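Local coordinates for D-threo-3-hydroxyaspartate dehydratase (Delftia, PDB 3WQC), which catalyses the pyridoxal 5'-phosphate-dependent conversion of D-threo-3-hydroxyaspartate to oxaloacetate and ammonia, and also acts on D-serine and the L-threo and L-erythro isomers, at residues A22-L27 and Q373-D378; I145-H150 and T181-S186; F369-A374 and V381-R386. All blocks are in the same frame, centred on the assembly; numbering follows the deposited sequence.

Interaction 1: A22-L27 and Q373-D378; sequences AAVIDL and QALAAD
The flat peptide groups of 22-27 and 373-378 meet edge on, through their N-H and C=O groups, as a parallel beta ladder between strands 22-26 and 371-375; Val24, Asp26, Gln373 and Leu375 lie on one face of the sheet, Ile25 and Ala374 on the other. Gln373 bonds to strand 22-26 through both its N and its O: its N reaches Ala23 O at 2.7 Å and its O receives Ile25 N at 2.9 Å. Leu375 repeats the pattern, its N going to Ile25 O at 2.8 Å and its O taking the N of Leu27, the first helical residue. There Asp26 acts as N-cap, its OD1 accepting from Arg29 N. The opposite edge of strand 22-26 pairs with strand 268-278. The carboxamide of Gln373 bends away to Thr383. On the Val24 face, CG1 stands anti to the backbone N (chi1 173°), which brings it to Leu375 CB at 3.9 Å. Leu27 straddles Ala374 and also touches Trp384; an alanine here removes both methyls and would probably leave a gap beside Ala374 and that indole. In Leu27, CD1 and CD2 lie 3.9 and 4.0 Å from Ala374 CB.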
loop_
_atom_site.group_PDB
_atom_site.type_symbol
_atom_site.label_atom_id
_atom_site.label_comp_id
_atom_site.label_asym_id
_atom_site.label_seq_id
_atom_site.Cartn_x
_atom_site.Cartn_y
_atom_site.Cartn_z
ATOM N N ALA B 22 -2.224 -3.252 -13.703
ATOM C CA ALA B 22 -3.686 -3.156 -13.517
ATOM C C ALA B 22 -4.096 -4.298 -12.617
ATOM O O ALA B 22 -3.515 -5.421 -12.670
ATOM C CB ALA B 22 -4.400 -3.293 -14.868
ATOM N N ALA B 23 -5.113 -4.066 -11.774
ATOM C CA ALA B 23 -5.620 -5.132 -10.870
ATOM C C ALA B 23 -6.819 -5.801 -11.575
ATOM O O ALA B 23 -7.884 -5.153 -11.777
ATOM C CB ALA B 23 -6.012 -4.457 -9.551
ATOM N N VAL B 24 -6.671 -7.070 -11.927
ATOM C CA VAL B 24 -7.637 -7.725 -12.783
ATOM C C VAL B 24 -8.433 -8.707 -11.898
ATOM O O VAL B 24 -7.815 -9.566 -11.204
ATOM C CB VAL B 24 -6.879 -8.513 -13.880
ATOM C CG1 VAL B 24 -7.899 -9.349 -14.680
ATOM C CG2 VAL B 24 -6.146 -7.477 -14.792
ATOM N N ILE B 25 -9.779 -8.591 -11.950
ATOM C CA ILE B 25 -10.596 -9.613 -11.278
ATOM C C ILE B 25 -11.123 -10.585 -12.368
ATOM O O ILE B 25 -11.826 -10.159 -13.290
ATOM C CB ILE B 25 -11.853 -8.979 -10.602
ATOM C CG1 ILE B 25 -11.466 -7.985 -9.503
ATOM C CG2 ILE B 25 -12.735 -10.118 -9.994
ATOM C CD1 ILE B 25 -12.705 -7.170 -9.052
ATOM N N ASP B 26 -10.783 -11.880 -12.207
ATOM C CA ASP B 26 -11.327 -12.915 -13.102
ATOM C C ASP B 26 -12.776 -13.180 -12.577
ATOM O O ASP B 26 -12.949 -13.748 -11.476
ATOM C CB ASP B 26 -10.448 -14.170 -13.005
ATOM C CG ASP B 26 -11.011 -15.379 -13.813
ATOM O OD1 ASP B 26 -12.198 -15.702 -13.858
ATOM O OD2 ASP B 26 -10.221 -16.017 -14.434
ATOM N N LEU B 27 -13.784 -12.634 -13.254
ATOM C CA LEU B 27 -15.165 -12.704 -12.743
ATOM C C LEU B 27 -15.650 -14.118 -12.551
ATOM O O LEU B 27 -16.409 -14.369 -11.594
ATOM C CB LEU B 27 -16.159 -11.923 -13.611
ATOM C CG LEU B 27 -15.881 -10.390 -13.564
ATOM C CD1 LEU B 27 -16.720 -9.723 -14.641
ATOM C CD2 LEU B 27 -16.274 -9.869 -12.129
ATOM N N GLN B 373 -10.072 -3.956 -12.887
ATOM C CA GLN B 373 -10.553 -4.236 -14.262
ATOM C C GLN B 373 -11.256 -5.600 -14.179
ATOM O O GLN B 373 -10.536 -6.634 -13.946
ATOM C CB GLN B 373 -9.300 -4.262 -15.194
ATOM C CG GLN B 373 -8.739 -2.809 -15.295
ATOM C CD GLN B 373 -9.804 -1.906 -15.961
ATOM O OE1 GLN B 373 -10.589 -2.351 -16.804
ATOM N NE2 GLN B 373 -9.834 -0.688 -15.601
ATOM N N ALA B 374 -12.600 -5.608 -14.252
ATOM C CA ALA B 374 -13.389 -6.860 -14.079
ATOM C C ALA B 374 -13.444 -7.595 -15.425
ATOM O O ALA B 374 -13.942 -7.036 -16.394
ATOM C CB ALA B 374 -14.801 -6.504 -13.666
ATOM N N LEU B 375 -12.772 -8.730 -15.480
ATOM C CA LEU B 375 -12.554 -9.494 -16.717
ATOM C C LEU B 375 -13.678 -10.493 -16.935
ATOM O O LEU B 375 -13.811 -11.452 -16.130
ATOM C CB LEU B 375 -11.207 -10.208 -16.656
ATOM C CG LEU B 375 -10.841 -11.161 -17.812
ATOM C CD1 LEU B 375 -10.628 -10.350 -19.111
ATOM C CD2 LEU B 375 -9.567 -11.932 -17.439
ATOM N N ALA B 376 -14.461 -10.299 -17.998
ATOM C CA ALA B 376 -15.506 -11.251 -18.388
ATOM C C ALA B 376 -14.988 -12.433 -19.227
ATOM O O ALA B 376 -13.825 -12.420 -19.701
ATOM C CB ALA B 376 -16.568 -10.503 -19.158
ATOM N N ALA B 377 -15.798 -13.485 -19.380
ATOM C CA ALA B 377 -15.374 -14.692 -20.081
ATOM C C ALA B 377 -15.003 -14.341 -21.528
ATOM O O ALA B 377 -14.152 -15.014 -22.090
ATOM C CB ALA B 377 -16.481 -15.737 -20.037
ATOM N N ASP B 378 -15.603 -13.302 -22.118
ATOM C CA ASP B 378 -15.313 -12.915 -23.535
ATOM C C ASP B 378 -13.942 -12.163 -23.721
ATOM O O ASP B 378 -13.578 -11.780 -24.852
ATOM C CB ASP B 378 -16.486 -12.169 -24.153
ATOM C CG ASP B 378 -16.711 -10.790 -23.593
ATOM O OD1 ASP B 378 -16.024 -10.338 -22.618
ATOM O OD2 ASP B 378 -17.610 -10.153 -24.164
#

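Interaction 2: I145-H150 and T181-S186; sequences IDTDGH and THAGSS. With PLP (pyridoxal-5'-phosphate), chain J.
Hydrogen bonds tie Thr147 and Asp148 to Thr181 and Ser185. Thr147 and Thr181 meet tip to tip, OG1 of Thr147 donating to OG1 of Thr181, which in turn donates to Ile145 O at 2.7 Å from above the carbonyl plane. Asp148, its carboxylate turned to Ser185 by a chi1 of 73°, accepts twice at OD2 from one face of its plane, from Ser185 N at 2.9 Å and from Ser185 OG, a short bond of 2.5 Å. OD1 takes His150 N in an Asx turn. Of the bridging waters, one links Ile145 O to His182 N, another accepts from Thr147 N and lies within bonding reach of Asp148 OD1 and His182 O, and a third sits between the NE2 atoms of His150 and His182. Ring contacts complete the set. Gly184 CA lies over the His150 ring in a CH-pi contact, 3.5 Å from the centroid. The His182 ring carries the cofactor's pyridine on one face, with C3 of the cofactor 3.8 Å above its plane, and Gly184 N on the other; ND1 bonded to Gly226 O helps fix its rotation. These loops follow parallel strands 140-146 and 175-180 and form part of the cofactor pocket of the alanine racemase-like barrel.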
loop_
_atom_site.group_PDB
_atom_site.type_symbol
_atom_site.label_atom_id
_atom_site.label_comp_id
_atom_site.label_asym_id
_atom_site.label_seq_id
_atom_site.Cartn_x
_atom_site.Cartn_y
_atom_site.Cartn_z
ATOM N N ILE B 145 -15.457 -9.635 21.387
ATOM C CA ILE B 145 -14.974 -10.684 22.272
ATOM C C ILE B 145 -13.604 -11.113 21.720
ATOM O O ILE B 145 -13.432 -11.319 20.508
ATOM C CB ILE B 145 -15.951 -11.865 22.274
ATOM C CG1 ILE B 145 -17.373 -11.383 22.643
ATOM C CG2 ILE B 145 -15.428 -12.949 23.260
ATOM C CD1 ILE B 145 -17.482 -10.630 23.970
ATOM N N ASP B 146 -12.642 -11.297 22.606
ATOM C CA ASP B 146 -11.305 -11.823 22.260
ATOM C C ASP B 146 -11.387 -13.332 22.542
ATOM O O ASP B 146 -11.532 -13.769 23.715
ATOM C CB ASP B 146 -10.255 -11.197 23.185
ATOM C CG ASP B 146 -8.873 -11.751 22.955
ATOM O OD1 ASP B 146 -8.736 -12.614 22.066
ATOM O OD2 ASP B 146 -7.933 -11.346 23.696
ATOM N N THR B 147 -11.431 -14.155 21.493
ATOM C CA THR B 147 -11.530 -15.605 21.639
ATOM C C THR B 147 -10.202 -16.289 21.374
ATOM O O THR B 147 -10.070 -17.477 21.704
ATOM C CB THR B 147 -12.616 -16.219 20.715
ATOM O OG1 THR B 147 -12.354 -15.838 19.332
ATOM C CG2 THR B 147 -13.999 -15.752 21.111
ATOM N N ASP B 148 -9.194 -15.589 20.811
ATOM C CA ASP B 148 -7.917 -16.239 20.487
ATOM C C ASP B 148 -6.623 -15.440 20.744
ATOM O O ASP B 148 -5.526 -15.887 20.326
ATOM C CB ASP B 148 -7.978 -16.730 19.030
ATOM C CG ASP B 148 -7.889 -15.528 18.059
ATOM O OD1 ASP B 148 -8.149 -14.367 18.525
ATOM O OD2 ASP B 148 -7.600 -15.765 16.848
ATOM N N GLY B 149 -6.719 -14.264 21.412
ATOM C CA GLY B 149 -5.589 -13.442 21.731
ATOM C C GLY B 149 -5.065 -12.595 20.593
ATOM O O GLY B 149 -3.986 -12.037 20.680
ATOM N N HIS B 150 -5.812 -12.550 19.487
ATOM C CA HIS B 150 -5.334 -11.908 18.282
ATOM C C HIS B 150 -5.203 -10.392 18.412
ATOM O O HIS B 150 -4.140 -9.832 17.946
ATOM C CB HIS B 150 -6.310 -12.247 17.096
ATOM C CG HIS B 150 -5.933 -11.630 15.808
ATOM N ND1 HIS B 150 -4.758 -11.971 15.125
ATOM C CD2 HIS B 150 -6.660 -10.744 14.964
ATOM C CE1 HIS B 150 -4.725 -11.230 13.945
ATOM N NE2 HIS B 150 -5.875 -10.511 13.847
ATOM N N THR B 181 -16.740 -11.768 17.297
ATOM C CA THR B 181 -15.350 -12.086 17.508
ATOM C C THR B 181 -14.734 -12.319 16.126
ATOM O O THR B 181 -15.486 -12.714 15.184
ATOM C CB THR B 181 -15.137 -13.352 18.412
ATOM O OG1 THR B 181 -13.730 -13.379 18.743
ATOM C CG2 THR B 181 -15.547 -14.610 17.723
ATOM N N HIS B 182 -13.412 -12.097 16.009
ATOM C CA HIS B 182 -12.690 -12.423 14.800
ATOM C C HIS B 182 -11.501 -13.197 15.165
ATOM O O HIS B 182 -10.543 -12.650 15.839
ATOM C CB HIS B 182 -12.266 -11.077 14.168
ATOM C CG HIS B 182 -11.308 -11.180 13.012
ATOM N ND1 HIS B 182 -11.574 -11.859 11.800
ATOM C CD2 HIS B 182 -10.002 -10.649 12.883
ATOM C CE1 HIS B 182 -10.464 -11.663 10.965
ATOM N NE2 HIS B 182 -9.541 -10.999 11.616
ATOM N N ALA B 183 -11.435 -14.492 14.756
ATOM C CA ALA B 183 -10.294 -15.306 15.207
ATOM C C ALA B 183 -9.132 -15.163 14.219
ATOM O O ALA B 183 -8.828 -16.088 13.440
ATOM C CB ALA B 183 -10.697 -16.759 15.451
ATOM N N GLY B 184 -8.515 -13.976 14.150
ATOM C CA GLY B 184 -7.454 -13.648 13.156
ATOM C C GLY B 184 -6.186 -14.458 13.321
ATOM O O GLY B 184 -5.346 -14.470 12.407
ATOM N N SER B 185 -6.038 -15.174 14.442
ATOM C CA SER B 185 -4.878 -16.041 14.629
ATOM C C SER B 185 -5.018 -17.229 13.688
ATOM O O SER B 185 -3.998 -17.940 13.528
ATOM C CB SER B 185 -4.750 -16.586 16.060
ATOM O OG SER B 185 -5.814 -17.511 16.365
ATOM N N SER B 186 -6.148 -17.426 12.994
ATOM C CA SER B 186 -6.277 -18.511 11.996
ATOM C C SER B 186 -5.215 -18.348 10.863
ATOM O O SER B 186 -4.856 -19.362 10.197
ATOM C CB SER B 186 -7.690 -18.546 11.420
ATOM O OG SER B 186 -7.909 -17.370 10.598
HETATM N N1 PLP J . -14.148 -9.623 10.862
HETATM C C2 PLP J . -13.328 -8.609 11.205
HETATM C C2A PLP J . -13.548 -7.837 12.486
HETATM C C3 PLP J . -12.244 -8.262 10.317
HETATM O O3 PLP J . -11.456 -7.250 10.643
HETATM C C4 PLP J . -12.079 -9.040 9.116
HETATM C C4A PLP J . -11.035 -8.679 8.214
HETATM C C5 PLP J . -12.999 -10.095 8.838
HETATM C C6 PLP J . -13.985 -10.399 9.787
HETATM C C5A PLP J . -12.864 -10.942 7.597
HETATM O O4P PLP J . -11.617 -11.770 7.710
HETATM P P PLP J . -11.064 -12.433 6.361
HETATM O O1P PLP J . -12.267 -13.058 5.760
HETATM O O2P PLP J . -10.083 -13.435 6.860
HETATM O O3P PLP J . -10.528 -11.382 5.478
HETATM O O HOH W 1 -12.374 -10.272 17.986
HETATM O O HOH W 2 -10.423 -12.950 18.997
HETATM O O HOH W 3 -6.966 -10.160 11.071
#

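Interaction 3: F369-A374 and V381-R386; sequences FPAYQA and VQTWER
Arg386 reaches Tyr372 through two turns of its chain: CG sits between the backbone N and the carbonyl carbon (chi1 60°), and a bend at chi3 (-76°) swings the guanidinium toward the phenol. Its CD packs against Tyr372 CE2 at 3.6 Å. NH2 then donates to Tyr372 OH at 3.0 Å, with the hydroxyl in the guanidinium plane although ring and guanidinium planes stand 55° apart. The same NH2 has a weak bond to Thr54 O, and the Tyr372 ring also meets Phe250 edge-to-face. On the same sheet face as Tyr372, Ala374 CB lies over the Trp384 indole in a CH-pi contact, 3.6 Å from the centroid of the five-membered ring. Trp384 NE1 donates to Gln382 OE1 at 2.8 Å almost in the ring plane, which helps hold the indole against turning. On the opposite face of the sheet, with Ala371, the bent chain of Gln373 lies alongside Thr383, NE2 donating to OG1 at 3.0 Å, while a water joins Gln373 OE1 to that hydroxyl. Beside them Ala371 CB and Thr383 CG2 are packed tightly, 3.5 Å apart. Backbone bonds run both ways in the hydrogen-bonded pairs Tyr372-Trp384 and Ala374-Gln382; past the strand end, Arg386 N also bonds to Pro370 O. Phe369 meets Trp390, and Pro370 packs on His388, both of the second subunit. The whole is an antiparallel beta hairpin of strands 371-375 and 381-385, which continues the mixed sheet beyond strand 22-26.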
loop_
_atom_site.group_PDB
_atom_site.type_symbol
_atom_site.label_atom_id
_atom_site.label_comp_id
_atom_site.label_asym_id
_atom_site.label_seq_id
_atom_site.Cartn_x
_atom_site.Cartn_y
_atom_site.Cartn_z
ATOM N N PHE B 369 -4.859 0.217 -5.853
ATOM C CA PHE B 369 -5.473 0.623 -7.137
ATOM C C PHE B 369 -6.726 1.462 -6.934
ATOM O O PHE B 369 -7.580 1.103 -6.126
ATOM C CB PHE B 369 -5.855 -0.610 -7.956
ATOM C CG PHE B 369 -4.646 -1.378 -8.388
ATOM C CD1 PHE B 369 -4.039 -2.319 -7.541
ATOM C CD2 PHE B 369 -4.086 -1.155 -9.661
ATOM C CE1 PHE B 369 -2.864 -3.003 -7.929
ATOM C CE2 PHE B 369 -2.911 -1.815 -10.059
ATOM C CZ PHE B 369 -2.297 -2.761 -9.200
ATOM N N PRO B 370 -6.907 2.500 -7.778
ATOM C CA PRO B 370 -8.158 3.255 -7.756
ATOM C C PRO B 370 -9.330 2.372 -8.207
ATOM O O PRO B 370 -10.467 2.700 -7.854
ATOM C CB PRO B 370 -7.937 4.377 -8.784
ATOM C CG PRO B 370 -6.420 4.564 -8.809
ATOM C CD PRO B 370 -5.827 3.190 -8.578
ATOM N N ALA B 371 -9.102 1.325 -8.987
ATOM C CA ALA B 371 -10.208 0.578 -9.568
ATOM C C ALA B 371 -9.654 -0.767 -9.961
ATOM O O ALA B 371 -8.431 -0.917 -10.245
ATOM C CB ALA B 371 -10.825 1.247 -10.842
ATOM N N TYR B 372 -10.558 -1.730 -10.094
ATOM C CA TYR B 372 -10.240 -3.040 -10.664
ATOM C C TYR B 372 -10.679 -3.032 -12.141
ATOM O O TYR B 372 -11.521 -2.261 -12.558
ATOM C CB TYR B 372 -11.084 -4.138 -9.982
ATOM C CG TYR B 372 -10.775 -4.269 -8.517
ATOM C CD1 TYR B 372 -9.660 -5.001 -8.070
ATOM C CD2 TYR B 372 -11.603 -3.689 -7.548
ATOM C CE1 TYR B 372 -9.346 -5.169 -6.706
ATOM C CE2 TYR B 372 -11.341 -3.835 -6.171
ATOM C CZ TYR B 372 -10.236 -4.541 -5.773
ATOM O OH TYR B 372 -9.952 -4.750 -4.434
ATOM N N GLN B 373 -10.072 -3.956 -12.887
ATOM C CA GLN B 373 -10.553 -4.236 -14.262
ATOM C C GLN B 373 -11.256 -5.600 -14.179
ATOM O O GLN B 373 -10.536 -6.634 -13.946
ATOM C CB GLN B 373 -9.300 -4.262 -15.194
ATOM C CG GLN B 373 -8.739 -2.809 -15.295
ATOM C CD GLN B 373 -9.804 -1.906 -15.961
ATOM O OE1 GLN B 373 -10.589 -2.351 -16.804
ATOM N NE2 GLN B 373 -9.834 -0.688 -15.601
ATOM N N ALA B 374 -12.600 -5.608 -14.252
ATOM C CA ALA B 374 -13.389 -6.860 -14.079
ATOM C C ALA B 374 -13.444 -7.595 -15.425
ATOM O O ALA B 374 -13.942 -7.036 -16.394
ATOM C CB ALA B 374 -14.801 -6.504 -13.666
ATOM N N VAL B 381 -12.870 -6.181 -20.457
ATOM C CA VAL B 381 -12.833 -5.718 -19.098
ATOM C C VAL B 381 -13.743 -4.498 -18.873
ATOM O O VAL B 381 -14.076 -3.745 -19.833
ATOM C CB VAL B 381 -11.367 -5.389 -18.602
ATOM C CG1 VAL B 381 -10.525 -6.665 -18.477
ATOM C CG2 VAL B 381 -10.673 -4.293 -19.467
ATOM N N GLN B 382 -14.122 -4.284 -17.607
ATOM C CA GLN B 382 -14.879 -3.092 -17.236
ATOM C C GLN B 382 -14.236 -2.500 -16.028
ATOM O O GLN B 382 -13.779 -3.265 -15.171
ATOM C CB GLN B 382 -16.293 -3.514 -16.870
ATOM C CG GLN B 382 -17.273 -2.402 -16.739
ATOM C CD GLN B 382 -18.692 -2.982 -16.562
ATOM O OE1 GLN B 382 -18.925 -3.700 -15.581
ATOM N NE2 GLN B 382 -19.596 -2.760 -17.530
ATOM N N THR B 383 -14.249 -1.179 -15.861
ATOM C CA THR B 383 -13.545 -0.583 -14.730
ATOM C C THR B 383 -14.519 -0.569 -13.540
ATOM O O THR B 383 -15.648 -0.025 -13.650
ATOM C CB THR B 383 -13.224 0.892 -15.095
ATOM O OG1 THR B 383 -12.305 0.902 -16.196
ATOM C CG2 THR B 383 -12.531 1.636 -13.859
ATOM N N TRP B 384 -14.091 -1.150 -12.404
ATOM C CA TRP B 384 -14.883 -1.186 -11.170
ATOM C C TRP B 384 -14.153 -0.406 -10.122
ATOM O O TRP B 384 -13.128 -0.866 -9.578
ATOM C CB TRP B 384 -15.068 -2.607 -10.700
ATOM C CG TRP B 384 -16.081 -3.393 -11.504
ATOM C CD1 TRP B 384 -16.737 -3.017 -12.698
ATOM C CD2 TRP B 384 -16.615 -4.696 -11.136
ATOM N NE1 TRP B 384 -17.648 -3.975 -13.092
ATOM C CE2 TRP B 384 -17.610 -5.044 -12.174
ATOM C CE3 TRP B 384 -16.384 -5.594 -10.042
ATOM C CZ2 TRP B 384 -18.369 -6.216 -12.104
ATOM C CZ3 TRP B 384 -17.127 -6.809 -10.005
ATOM C CH2 TRP B 384 -18.095 -7.101 -11.048
ATOM N N GLU B 385 -14.621 0.821 -9.841
ATOM C CA GLU B 385 -13.935 1.695 -8.871
ATOM C C GLU B 385 -13.946 1.065 -7.471
ATOM O O GLU B 385 -14.872 0.293 -7.126
ATOM C CB GLU B 385 -14.650 3.043 -8.838
ATOM C CG GLU B 385 -14.394 3.845 -10.140
ATOM C CD GLU B 385 -14.926 5.248 -10.027
ATOM O OE1 GLU B 385 -15.394 5.650 -8.925
ATOM O OE2 GLU B 385 -14.877 5.963 -11.061
ATOM N N ARG B 386 -12.965 1.437 -6.680
ATOM C CA ARG B 386 -12.990 1.054 -5.261
ATOM C C ARG B 386 -12.547 2.239 -4.450
ATOM O O ARG B 386 -11.956 3.218 -4.968
ATOM C CB ARG B 386 -12.121 -0.187 -4.988
ATOM C CG ARG B 386 -10.666 0.015 -5.349
ATOM C CD ARG B 386 -9.817 -1.034 -4.569
ATOM N NE ARG B 386 -9.719 -0.587 -3.177
ATOM C CZ ARG B 386 -9.442 -1.421 -2.149
ATOM N NH1 ARG B 386 -9.205 -0.935 -0.916
ATOM N NH2 ARG B 386 -9.461 -2.771 -2.302
HETATM O O HOH W 4 -8.510 2.420 -4.020
HETATM O O HOH W 5 -11.996 -0.715 -18.578
#

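Interactions 1 and 3 use the two edges of strand 371-375: its partner is parallel strand 22-26 in one and antiparallel strand 381-385 in the other. Both share Gln373 and Ala374 and touch directly, as where Leu27 CD2 lies 3.5 Å from Trp384 CH2. Both are partly buried, but interaction 1 relies on backbone bonds and aliphatic contacts, whereas interaction 3 adds polar side-chain bonds and reaches exposed residues. Interaction 2, its centre about 33 Å from that of interaction 1, is the buried one; it joins a strand end and loops of the parallel barrel through hydroxyls, a carboxylate, histidines and water beside the cofactor. Interactions 2 and 3 both reach the second subunit.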